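Local coordinates for protein flavin prenyltransferase UbiX (PDB 6M8V) that probably makes the prenylated FMN cofactor of UbiD decarboxylases by attaching a dimethylallyl group to N5 and C6 of the flavin, at residues M1-C6 with E21-R26; K17-V22 with G165-I170; C105-A108 with R112-L115. All blocks are in the same frame, centred on the assembly; numbering follows the deposited sequence.

Interaction 1 (M1-C6 with E21-R26)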
ATOM      1  N   MET A   1     -37.872   3.268 -15.808  1.00 44.96           N
ATOM      2  CA  MET A   1     -36.456   3.432 -15.481  1.00 46.38           C
ATOM      3  C   MET A   1     -36.064   4.905 -15.531  1.00 41.20           C
ATOM      4  O   MET A   1     -36.242   5.569 -16.554  1.00 43.38           O
ATOM      5  CB  MET A   1     -35.585   2.610 -16.436  1.00 51.35           C
ATOM      6  CG  MET A   1     -34.091   2.801 -16.256  1.00 58.37           C
ATOM      7  SD  MET A   1     -33.107   1.521 -17.068  1.00 67.74           S
ATOM      8  CE  MET A   1     -33.335   0.144 -15.943  1.00 67.28           C
ATOM      9  N   LYS A   2     -35.544   5.418 -14.421  1.00 36.25           N
ATOM     10  CA  LYS A   2     -35.147   6.817 -14.312  1.00 37.84           C
ATOM     11  C   LYS A   2     -33.630   6.922 -14.454  1.00 36.33           C
ATOM     12  O   LYS A   2     -32.885   6.422 -13.603  1.00 33.33           O
ATOM     13  CB  LYS A   2     -35.614   7.411 -12.982  1.00 37.45           C
ATOM     14  CG  LYS A   2     -35.592   8.933 -12.925  1.00 38.51           C
ATOM     15  CD  LYS A   2     -35.975   9.433 -11.539  1.00 44.97           C
ATOM     16  CE  LYS A   2     -36.023  10.954 -11.480  1.00 54.32           C
ATOM     17  NZ  LYS A   2     -36.399  11.437 -10.118  1.00 60.28           N
ATOM     18  N   ILE A   3     -33.181   7.575 -15.522  1.00 31.84           N
ATOM     19  CA  ILE A   3     -31.770   7.665 -15.868  1.00 30.71           C
ATOM     20  C   ILE A   3     -31.362   9.130 -15.875  1.00 30.19           C
ATOM     21  O   ILE A   3     -32.014   9.957 -16.522  1.00 30.76           O
ATOM     22  CB  ILE A   3     -31.483   7.011 -17.232  1.00 33.54           C
ATOM     23  CG1 ILE A   3     -31.903   5.541 -17.207  1.00 35.49           C
ATOM     24  CG2 ILE A   3     -30.004   7.147 -17.597  1.00 29.78           C
ATOM     25  CD1 ILE A   3     -31.923   4.884 -18.575  1.00 37.35           C
ATOM     26  N   ILE A   4     -30.287   9.448 -15.159  1.00 29.22           N
ATOM     27  CA  ILE A   4     -29.716  10.790 -15.161  1.00 28.70           C
ATOM     28  C   ILE A   4     -28.606  10.827 -16.205  1.00 28.11           C
ATOM     29  O   ILE A   4     -27.615  10.096 -16.095  1.00 29.98           O
ATOM     30  CB  ILE A   4     -29.180  11.177 -13.772  1.00 28.13           C
ATOM     31  CG1 ILE A   4     -30.094  10.648 -12.663  1.00 28.72           C
ATOM     32  CG2 ILE A   4     -29.010  12.687 -13.658  1.00 28.00           C
ATOM     33  CD1 ILE A   4     -31.428  11.350 -12.579  1.00 30.55           C
ATOM     34  N   VAL A   5     -28.771  11.664 -17.223  1.00 28.38           N
ATOM     35  CA  VAL A   5     -27.758  11.852 -18.254  1.00 31.24           C
ATOM     36  C   VAL A   5     -27.031  13.157 -17.963  1.00 34.13           C
ATOM     37  O   VAL A   5     -27.658  14.219 -17.877  1.00 27.89           O
ATOM     38  CB  VAL A   5     -28.374  11.855 -19.662  1.00 33.36           C
ATOM     39  CG1 VAL A   5     -27.323  12.234 -20.692  1.00 28.34           C
ATOM     40  CG2 VAL A   5     -28.969  10.495 -19.981  1.00 29.26           C
ATOM     41  N   CYS A   6     -25.710  13.077 -17.800  1.00 29.35           N
ATOM     42  CA  CYS A   6     -24.879  14.225 -17.459  1.00 26.06           C
ATOM     43  C   CYS A   6     -23.865  14.443 -18.571  1.00 25.79           C
ATOM     44  O   CYS A   6     -23.047  13.559 -18.846  1.00 25.50           O
ATOM     45  CB  CYS A   6     -24.163  14.010 -16.120  1.00 25.37           C
ATOM     46  SG  CYS A   6     -25.221  13.490 -14.731  1.00 25.71           S
ATOM     47  N   GLU A  21     -31.752  10.505 -27.632  1.00 34.64           N
ATOM     48  CA  GLU A  21     -32.874  10.262 -28.532  1.00 39.51           C
ATOM     49  C   GLU A  21     -33.282   8.793 -28.569  1.00 38.67           C
ATOM     50  O   GLU A  21     -34.476   8.497 -28.676  1.00 39.16           O
ATOM     51  CB  GLU A  21     -32.571  10.780 -29.944  1.00 38.21           C
ATOM     52  CG  GLU A  21     -31.224  10.420 -30.531  1.00 41.75           C
ATOM     53  CD  GLU A  21     -30.843  11.356 -31.670  1.00 50.75           C
ATOM     54  OE1 GLU A  21     -31.156  12.564 -31.572  1.00 51.29           O
ATOM     55  OE2 GLU A  21     -30.247  10.888 -32.666  1.00 52.90           O
ATOM     56  N   VAL A  22     -32.334   7.857 -28.450  1.00 40.54           N
ATOM     57  CA  VAL A  22     -32.734   6.458 -28.336  1.00 42.36           C
ATOM     58  C   VAL A  22     -33.381   6.145 -26.991  1.00 46.76           C
ATOM     59  O   VAL A  22     -34.033   5.107 -26.859  1.00 54.12           O
ATOM     60  CB  VAL A  22     -31.550   5.499 -28.583  1.00 36.69           C
ATOM     61  CG1 VAL A  22     -30.880   5.806 -29.918  1.00 35.93           C
ATOM     62  CG2 VAL A  22     -30.553   5.565 -27.434  1.00 43.66           C
ATOM     63  N   LEU A  23     -33.227   7.016 -25.993  1.00 45.12           N
ATOM     64  CA  LEU A  23     -33.856   6.845 -24.689  1.00 43.65           C
ATOM     65  C   LEU A  23     -35.193   7.559 -24.571  1.00 45.21           C
ATOM     66  O   LEU A  23     -35.884   7.368 -23.557  1.00 47.40           O
ATOM     67  CB  LEU A  23     -32.926   7.349 -23.579  1.00 39.58           C
ATOM     68  CG  LEU A  23     -31.797   6.422 -23.113  1.00 43.30           C
ATOM     69  CD1 LEU A  23     -31.017   7.092 -22.007  1.00 31.86           C
ATOM     70  CD2 LEU A  23     -32.393   5.114 -22.639  1.00 48.19           C
ATOM     71  N   LYS A  24     -35.562   8.351 -25.591  1.00 53.47           N
ATOM     72  CA  LYS A  24     -36.671   9.300 -25.480  1.00 58.88           C
ATOM     73  C   LYS A  24     -37.943   8.631 -24.978  1.00 61.07           C
ATOM     74  O   LYS A  24     -38.572   9.099 -24.025  1.00 70.30           O
ATOM     75  CB  LYS A  24     -36.953   9.962 -26.831  1.00 59.88           C
ATOM     76  CG  LYS A  24     -38.024  11.069 -26.786  1.00 69.49           C
ATOM     77  CD  LYS A  24     -38.052  11.772 -25.421  1.00 71.34           C
ATOM     78  CE  LYS A  24     -38.452  13.207 -25.522  1.00 74.05           C
ATOM     79  NZ  LYS A  24     -39.809  13.288 -26.140  1.00 78.79           N
ATOM     80  N   ASP A  25     -38.358   7.552 -25.626  1.00 50.37           N
ATOM     81  CA  ASP A  25     -39.635   6.928 -25.313  1.00 61.63           C
ATOM     82  C   ASP A  25     -39.456   5.602 -24.589  1.00 62.52           C
ATOM     83  O   ASP A  25     -40.384   4.787 -24.559  1.00 69.41           O
ATOM     84  CB  ASP A  25     -40.464   6.754 -26.590  1.00 72.64           C
ATOM     85  CG  ASP A  25     -40.966   8.084 -27.152  1.00 81.32           C
ATOM     86  OD1 ASP A  25     -41.504   8.907 -26.377  1.00 83.90           O
ATOM     87  OD2 ASP A  25     -40.823   8.315 -28.374  1.00 84.56           O
ATOM     88  N   ARG A  26     -38.286   5.372 -23.989  1.00 56.33           N
ATOM     89  CA  ARG A  26     -38.024   4.127 -23.282  1.00 54.86           C
ATOM     90  C   ARG A  26     -37.620   4.311 -21.827  1.00 55.07           C
ATOM     91  O   ARG A  26     -37.451   3.309 -21.121  1.00 59.15           O
ATOM     92  CB  ARG A  26     -36.939   3.316 -24.005  1.00 56.37           C
ATOM     93  CG  ARG A  26     -37.475   2.089 -24.728  1.00 63.54           C
ATOM     94  CD  ARG A  26     -36.385   1.385 -25.521  1.00 62.14           C
ATOM     95  NE  ARG A  26     -35.860   2.229 -26.591  1.00 65.89           N
ATOM     96  CZ  ARG A  26     -34.961   1.829 -27.485  1.00 69.58           C
ATOM     97  NH1 ARG A  26     -34.482   0.591 -27.441  1.00 65.94           N
ATOM     98  NH2 ARG A  26     -34.541   2.665 -28.424  1.00 71.59           N
TER
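Leu23 O accepts the backbone N-H of Arg26 at an N-to-O distance of 3.2 Å, in the turn at the end region of helix 13-22, just where the Leu23 side chain reaches across to Ile3 and Val5. The setting is a beta-alpha-beta crossover of the Rossmann-like flavoprotein fold: strand 2-7, helix 13-22, then strand 28-33, which lies parallel beside the first strand. The two backbones stay well apart, with Ile3 CA 9.1 Å from Leu23 CA at the closest register, so the space is bridged by apolar side chains. The contact itself buries 125 Å² in all.

Ile3 and Val5, two residues apart on the strand, both turn toward the helix end, while Ile4 between them faces the opposite side of the sheet and touches Val79. Leu23 has CG standing anti to the carbonyl carbon and beside the backbone N (chi1 -81°), which turns the fork toward the strand. Both methyls meet one atom, Ile3 CD1: Leu23 CD2 at 4.1 Å and Leu23 CD1 at 4.2 Å. The near equality means that the Ile3 methyl addresses the leucine fork as a whole, and the two side chains cross at about a right angle.

Other parts of the chain complete this hydrophobic layer, with Leu171 against Ile3, Leu168 and Ile173 against Leu23, and Leu31 against Val5. The bound FMN lies about 13 Å from the Val5 side chain. Two residues farther along the strand from Ile3, Val5 CG2 makes the looser touch, 4.5 Å from Leu23 CD1.

Interaction 2 (K17-V22 with G165-I170)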
ATOM      1  N   LYS A  17     -26.016  13.124 -27.388  1.00 33.17           N
ATOM      2  CA  LYS A  17     -27.191  13.439 -28.194  1.00 37.14           C
ATOM      3  C   LYS A  17     -27.873  12.164 -28.677  1.00 35.46           C
ATOM      4  O   LYS A  17     -29.091  12.006 -28.535  1.00 33.13           O
ATOM      5  CB  LYS A  17     -26.794  14.330 -29.375  1.00 40.36           C
ATOM      6  CG  LYS A  17     -27.954  14.711 -30.309  1.00 42.74           C
ATOM      7  CD  LYS A  17     -27.452  15.508 -31.511  1.00 37.50           C
ATOM      8  CE  LYS A  17     -28.579  15.863 -32.484  1.00 40.98           C
ATOM      9  NZ  LYS A  17     -29.266  14.660 -33.042  1.00 38.72           N
ATOM     10  N   ARG A  18     -27.093  11.229 -29.228  1.00 33.90           N
ATOM     11  CA  ARG A  18     -27.665   9.980 -29.719  1.00 32.90           C
ATOM     12  C   ARG A  18     -28.276   9.156 -28.589  1.00 36.86           C
ATOM     13  O   ARG A  18     -29.350   8.569 -28.756  1.00 41.11           O
ATOM     14  CB  ARG A  18     -26.601   9.170 -30.458  1.00 32.74           C
ATOM     15  CG  ARG A  18     -27.104   7.851 -31.038  1.00 33.60           C
ATOM     16  CD  ARG A  18     -28.210   8.062 -32.080  1.00 52.26           C
ATOM     17  NE  ARG A  18     -27.951   9.212 -32.945  1.00 54.33           N
ATOM     18  CZ  ARG A  18     -27.076   9.216 -33.948  1.00 58.98           C
ATOM     19  NH1 ARG A  18     -26.365   8.128 -34.222  1.00 53.35           N
ATOM     20  NH2 ARG A  18     -26.908  10.312 -34.678  1.00 62.03           N
ATOM     21  N   LEU A  19     -27.601   9.090 -27.437  1.00 34.19           N
ATOM     22  CA  LEU A  19     -28.161   8.353 -26.305  1.00 33.32           C
ATOM     23  C   LEU A  19     -29.495   8.946 -25.863  1.00 35.47           C
ATOM     24  O   LEU A  19     -30.431   8.209 -25.530  1.00 34.85           O
ATOM     25  CB  LEU A  19     -27.171   8.340 -25.136  1.00 30.24           C
ATOM     26  CG  LEU A  19     -27.693   7.759 -23.815  1.00 34.23           C
ATOM     27  CD1 LEU A  19     -27.993   6.269 -23.948  1.00 30.61           C
ATOM     28  CD2 LEU A  19     -26.713   8.009 -22.660  1.00 33.76           C
ATOM     29  N   LEU A  20     -29.600  10.277 -25.855  1.00 32.07           N
ATOM     30  CA  LEU A  20     -30.828  10.923 -25.402  1.00 32.75           C
ATOM     31  C   LEU A  20     -32.000  10.615 -26.324  1.00 43.69           C
ATOM     32  O   LEU A  20     -33.139  10.483 -25.861  1.00 34.86           O
ATOM     33  CB  LEU A  20     -30.627  12.433 -25.304  1.00 35.71           C
ATOM     34  CG  LEU A  20     -29.921  12.977 -24.065  1.00 34.93           C
ATOM     35  CD1 LEU A  20     -29.480  14.398 -24.323  1.00 36.74           C
ATOM     36  CD2 LEU A  20     -30.833  12.916 -22.859  1.00 31.67           C
ATOM     37  N   GLU A  21     -31.752  10.505 -27.632  1.00 34.64           N
ATOM     38  CA  GLU A  21     -32.874  10.262 -28.532  1.00 39.51           C
ATOM     39  C   GLU A  21     -33.282   8.793 -28.569  1.00 38.67           C
ATOM     40  O   GLU A  21     -34.476   8.497 -28.676  1.00 39.16           O
ATOM     41  CB  GLU A  21     -32.571  10.780 -29.944  1.00 38.21           C
ATOM     42  CG  GLU A  21     -31.224  10.420 -30.531  1.00 41.75           C
ATOM     43  CD  GLU A  21     -30.843  11.356 -31.670  1.00 50.75           C
ATOM     44  OE1 GLU A  21     -31.156  12.564 -31.572  1.00 51.29           O
ATOM     45  OE2 GLU A  21     -30.247  10.888 -32.666  1.00 52.90           O
ATOM     46  N   VAL A  22     -32.334   7.857 -28.450  1.00 40.54           N
ATOM     47  CA  VAL A  22     -32.734   6.458 -28.336  1.00 42.36           C
ATOM     48  C   VAL A  22     -33.381   6.145 -26.991  1.00 46.76           C
ATOM     49  O   VAL A  22     -34.033   5.107 -26.859  1.00 54.12           O
ATOM     50  CB  VAL A  22     -31.550   5.499 -28.583  1.00 36.69           C
ATOM     51  CG1 VAL A  22     -30.880   5.806 -29.918  1.00 35.93           C
ATOM     52  CG2 VAL A  22     -30.553   5.565 -27.434  1.00 43.66           C
ATOM     53  N   GLY A 165     -25.367   1.792 -28.249  1.00 28.62           N
ATOM     54  CA  GLY A 165     -25.950   0.480 -28.012  1.00 29.08           C
ATOM     55  C   GLY A 165     -25.305  -0.239 -26.843  1.00 29.45           C
ATOM     56  O   GLY A 165     -25.988  -0.886 -26.043  1.00 30.59           O
ATOM     57  N   ARG A 166     -23.979  -0.130 -26.722  1.00 29.84           N
ATOM     58  CA  ARG A 166     -23.282  -0.734 -25.591  1.00 26.03           C
ATOM     59  C   ARG A 166     -23.695  -0.083 -24.277  1.00 25.08           C
ATOM     60  O   ARG A 166     -23.818  -0.763 -23.251  1.00 29.21           O
ATOM     61  CB  ARG A 166     -21.771  -0.631 -25.794  1.00 25.43           C
ATOM     62  CG  ARG A 166     -21.255  -1.432 -26.973  1.00 28.97           C
ATOM     63  CD  ARG A 166     -21.464  -2.915 -26.750  1.00 35.98           C
ATOM     64  NE  ARG A 166     -20.460  -3.454 -25.844  1.00 41.97           N
ATOM     65  CZ  ARG A 166     -20.712  -4.366 -24.912  1.00 48.49           C
ATOM     66  NH1 ARG A 166     -21.942  -4.839 -24.765  1.00 45.39           N
ATOM     67  NH2 ARG A 166     -19.735  -4.800 -24.128  1.00 53.54           N
ATOM     68  N   VAL A 167     -23.922   1.233 -24.286  1.00 27.40           N
ATOM     69  CA  VAL A 167     -24.412   1.900 -23.082  1.00 28.87           C
ATOM     70  C   VAL A 167     -25.780   1.356 -22.694  1.00 24.88           C
ATOM     71  O   VAL A 167     -26.036   1.063 -21.520  1.00 29.62           O
ATOM     72  CB  VAL A 167     -24.448   3.425 -23.285  1.00 28.71           C
ATOM     73  CG1 VAL A 167     -25.220   4.089 -22.151  1.00 24.82           C
ATOM     74  CG2 VAL A 167     -23.043   3.977 -23.368  1.00 23.37           C
ATOM     75  N   LEU A 168     -26.676   1.200 -23.671  1.00 26.99           N
ATOM     76  CA  LEU A 168     -27.982   0.618 -23.375  1.00 34.28           C
ATOM     77  C   LEU A 168     -27.843  -0.817 -22.882  1.00 26.95           C
ATOM     78  O   LEU A 168     -28.583  -1.248 -21.989  1.00 27.04           O
ATOM     79  CB  LEU A 168     -28.888   0.679 -24.608  1.00 38.32           C
ATOM     80  CG  LEU A 168     -29.288   2.067 -25.123  1.00 39.65           C
ATOM     81  CD1 LEU A 168     -30.267   1.959 -26.291  1.00 40.55           C
ATOM     82  CD2 LEU A 168     -29.874   2.917 -24.006  1.00 35.86           C
ATOM     83  N   ASP A 169     -26.900  -1.573 -23.452  1.00 27.26           N
ATOM     84  CA  ASP A 169     -26.617  -2.916 -22.945  1.00 27.78           C
ATOM     85  C   ASP A 169     -26.323  -2.895 -21.448  1.00 31.96           C
ATOM     86  O   ASP A 169     -26.898  -3.674 -20.681  1.00 32.22           O
ATOM     87  CB  ASP A 169     -25.441  -3.534 -23.706  1.00 33.64           C
ATOM     88  CG  ASP A 169     -25.793  -3.897 -25.136  1.00 42.20           C
ATOM     89  OD1 ASP A 169     -26.998  -4.024 -25.437  1.00 45.71           O
ATOM     90  OD2 ASP A 169     -24.863  -4.076 -25.954  1.00 44.14           O
ATOM     91  N   ILE A 170     -25.424  -2.001 -21.019  1.00 33.33           N
ATOM     92  CA  ILE A 170     -25.063  -1.890 -19.605  1.00 23.24           C
ATOM     93  C   ILE A 170     -26.260  -1.451 -18.769  1.00 26.32           C
ATOM     94  O   ILE A 170     -26.414  -1.871 -17.616  1.00 30.47           O
ATOM     95  CB  ILE A 170     -23.873  -0.920 -19.440  1.00 23.40           C
ATOM     96  CG1 ILE A 170     -22.624  -1.478 -20.125  1.00 24.64           C
ATOM     97  CG2 ILE A 170     -23.581  -0.663 -17.980  1.00 24.64           C
ATOM     98  CD1 ILE A 170     -22.044  -2.697 -19.424  1.00 23.82           C
TER
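Leu19 CD1 touches two side chains of helix 156-171, 3.8 Å from Leu168 CD2 and 4.0 Å from Val167 CG1. Its conformation accounts for this reach: CG is anti to the backbone N (chi1 172°), which carries the branch from a CB that does not itself point at the other helix. Leu168 comes the opposite way, with CG beside its own backbone N and anti to the carbonyl carbon, and the two leucines slide past each other in opposite directions. Val167, by contrast, meets Leu19 at about a right angle.

The leucine fork of Leu168 is shared. While CD2 takes Leu19, CD1 lies 3.8 Å from Val22 CG2, the methyl held between the backbone N and carbonyl carbon of Val22. Three methyl contacts therefore define the interface. The short helical segments cross at -55°, with axes 10.6 Å apart at closest approach.

Polar side chains lie off to the flanks. Glu21 is gripped through both oxygens: Lys17 NZ reaches OE1 on its syn side, and Arg18 NE reaches OE2 of Glu21 at 2.9 Å on the anti side, both donors tilted well out of the carboxylate plane. On the other helix, Asp169 OD2 lies in the guanidinium plane of Arg166 as its salt-bridge partner. Arg166, predicted to bind dimethylallyl phosphate, also forms a salt bridge to Glu111 of a second subunit.

Two helices of the Rossmann-like alpha/beta fold thus pack side by side over the parallel sheet, helix 156-171 resting through Val167 and Ile170 on strand 114-119, and helix 13-22 also lying against helix 50-53.

Interaction 3 (C105-A108 with R112-L115)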
ATOM      1  N   CYS A 105     -23.598  11.831  -8.934  1.00 20.74           N
ATOM      2  CA  CYS A 105     -22.694  10.681  -8.969  1.00 17.28           C
ATOM      3  C   CYS A 105     -22.339  10.224  -7.564  1.00 15.03           C
ATOM      4  O   CYS A 105     -22.339   9.022  -7.279  1.00 21.69           O
ATOM      5  CB  CYS A 105     -21.421  11.008  -9.749  1.00 17.63           C
ATOM      6  SG  CYS A 105     -21.692  11.284 -11.501  1.00 16.04           S
ATOM      7  N   ASP A 106     -22.030  11.169  -6.669  1.00 14.96           N
ATOM      8  CA  ASP A 106     -21.711  10.806  -5.291  1.00 17.51           C
ATOM      9  C   ASP A 106     -22.911  10.159  -4.608  1.00 19.66           C
ATOM     10  O   ASP A 106     -22.757   9.224  -3.811  1.00 19.16           O
ATOM     11  CB  ASP A 106     -21.245  12.048  -4.524  1.00 14.53           C
ATOM     12  CG  ASP A 106     -20.469  11.706  -3.262  1.00 19.76           C
ATOM     13  OD1 ASP A 106     -19.536  10.868  -3.323  1.00 23.30           O
ATOM     14  OD2 ASP A 106     -20.784  12.288  -2.200  1.00 20.74           O
ATOM     15  N   ILE A 107     -24.116  10.639  -4.921  1.00 19.01           N
ATOM     16  CA  ILE A 107     -25.337  10.032  -4.404  1.00 15.73           C
ATOM     17  C   ILE A 107     -25.483   8.610  -4.928  1.00 15.59           C
ATOM     18  O   ILE A 107     -25.800   7.679  -4.178  1.00 15.87           O
ATOM     19  CB  ILE A 107     -26.559  10.894  -4.777  1.00 26.18           C
ATOM     20  CG1 ILE A 107     -26.626  12.144  -3.893  1.00 23.10           C
ATOM     21  CG2 ILE A 107     -27.847  10.078  -4.699  1.00 27.97           C
ATOM     22  CD1 ILE A 107     -27.629  13.183  -4.382  1.00 17.38           C
ATOM     23  N   ALA A 108     -25.257   8.427  -6.230  1.00 15.66           N
ATOM     24  CA  ALA A 108     -25.341   7.092  -6.811  1.00 18.65           C
ATOM     25  C   ALA A 108     -24.420   6.121  -6.089  1.00 17.41           C
ATOM     26  O   ALA A 108     -24.786   4.960  -5.860  1.00 16.05           O
ATOM     27  CB  ALA A 108     -25.010   7.146  -8.303  1.00 19.18           C
ATOM     28  N   ARG A 112     -25.796   3.187  -3.768  1.00 22.35           N
ATOM     29  CA  ARG A 112     -25.549   1.955  -4.518  1.00 20.09           C
ATOM     30  C   ARG A 112     -26.434   1.861  -5.759  1.00 23.32           C
ATOM     31  O   ARG A 112     -26.985   0.808  -6.073  1.00 29.53           O
ATOM     32  CB  ARG A 112     -25.721   0.719  -3.632  1.00 17.96           C
ATOM     33  CG  ARG A 112     -24.887   0.740  -2.367  1.00 21.46           C
ATOM     34  CD  ARG A 112     -23.374   0.739  -2.647  1.00 21.94           C
ATOM     35  NE  ARG A 112     -22.621   0.584  -1.399  1.00 22.77           N
ATOM     36  CZ  ARG A 112     -21.341   0.235  -1.313  1.00 28.00           C
ATOM     37  NH1 ARG A 112     -20.623  -0.003  -2.406  1.00 23.58           N
ATOM     38  NH2 ARG A 112     -20.775   0.125  -0.119  1.00 26.82           N
ATOM     39  N   ARG A 113     -26.565   2.972  -6.474  1.00 24.68           N
ATOM     40  CA  ARG A 113     -27.242   3.003  -7.761  1.00 23.51           C
ATOM     41  C   ARG A 113     -26.211   2.961  -8.881  1.00 24.43           C
ATOM     42  O   ARG A 113     -25.051   3.337  -8.702  1.00 20.98           O
ATOM     43  CB  ARG A 113     -28.126   4.250  -7.873  1.00 26.27           C
ATOM     44  CG  ARG A 113     -29.191   4.320  -6.778  1.00 29.63           C
ATOM     45  CD  ARG A 113     -29.790   5.707  -6.616  1.00 30.66           C
ATOM     46  NE  ARG A 113     -30.630   5.798  -5.420  1.00 29.89           N
ATOM     47  CZ  ARG A 113     -31.183   6.925  -4.974  1.00 28.66           C
ATOM     48  NH1 ARG A 113     -30.991   8.066  -5.621  1.00 25.70           N
ATOM     49  NH2 ARG A 113     -31.929   6.915  -3.877  1.00 31.18           N
ATOM     50  N   LYS A 114     -26.646   2.490 -10.045  1.00 19.52           N
ATOM     51  CA  LYS A 114     -25.723   2.258 -11.147  1.00 21.70           C
ATOM     52  C   LYS A 114     -25.133   3.572 -11.657  1.00 27.51           C
ATOM     53  O   LYS A 114     -25.859   4.529 -11.937  1.00 23.55           O
ATOM     54  CB  LYS A 114     -26.440   1.524 -12.277  1.00 20.18           C
ATOM     55  CG  LYS A 114     -25.601   1.320 -13.521  1.00 27.28           C
ATOM     56  CD  LYS A 114     -26.314   0.426 -14.521  1.00 34.19           C
ATOM     57  CE  LYS A 114     -26.428  -1.001 -14.007  1.00 36.99           C
ATOM     58  NZ  LYS A 114     -27.156  -1.864 -14.983  1.00 37.39           N
ATOM     59  N   LEU A 115     -23.807   3.610 -11.787  1.00 22.77           N
ATOM     60  CA  LEU A 115     -23.092   4.789 -12.256  1.00 17.87           C
ATOM     61  C   LEU A 115     -22.218   4.395 -13.437  1.00 14.97           C
ATOM     62  O   LEU A 115     -21.326   3.546 -13.302  1.00 14.49           O
ATOM     63  CB  LEU A 115     -22.245   5.400 -11.132  1.00 18.63           C
ATOM     64  CG  LEU A 115     -21.283   6.546 -11.474  1.00 17.91           C
ATOM     65  CD1 LEU A 115     -22.031   7.725 -12.082  1.00 15.19           C
ATOM     66  CD2 LEU A 115     -20.495   6.985 -10.231  1.00 14.21           C
TER
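With CG anti to its backbone N (chi1 172°), Leu115 sends both methyls back to Cys105, whose SG stands beside its own N; Leu115 CD1 consequently lies 3.6 Å from Cys105 SG. These residues belong to an alpha-to-beta connection of the flavoprotein fold, in which helix 100-110 ends in a Schellman motif and the chain turns into strand 114-119. Arg112 marks the reversal with a positive phi of 60°, the first residue to leave helical conformation.

The evidence for the cap is the backbone bond from Arg113 N to Ala108 O, 2.7 Å long with an N-H...O angle of 151°, its donor in the carbonyl plane. Arg112 N comes to 2.9 Å from the same Ala108 O, but its angle is too poor for a bond.

Arg113 then runs out from the turn, extended from CG to NE, side by side with Ile107 and pointing the same way. Its guanidinium is held by the carbonyls of Asn74 and Gly72 and makes a cation-pi contact with Phe76, which also packs on Ile107 and Ala108. Arg112 instead turns away from the helix, its NH2 bonding Ser136 O of a neighbouring subunit.

Ala108 CB lies 3.8 Å from Arg113 O, at the entry to the strand, and 4.3 Å from Leu115 CB.

Interactions 1 and 2 are neighbours, with centres 8 Å apart; they share Glu21 and Val22 of helix 13-22 and merge into one apolar layer where Leu23 CD2 lies 3.6 Å from Leu168 CD2. Interaction 3 lies farther off, about 16 Å from interaction 1 and 18 Å from interaction 2 between centres. It follows interaction 1 in sequence and falls between the two halves of interaction 2. Strands 2-7 and 114-119 flank strand 78-84 in one parallel sheet. A hydrogen bond from Lys114 NZ to Ile170 O, 2.7 Å, joins interactions 3 and 2, so helix 156-171, which carries a predicted substrate-binding residue, is fixed both to helix 13-22 and to the start of strand 114-119.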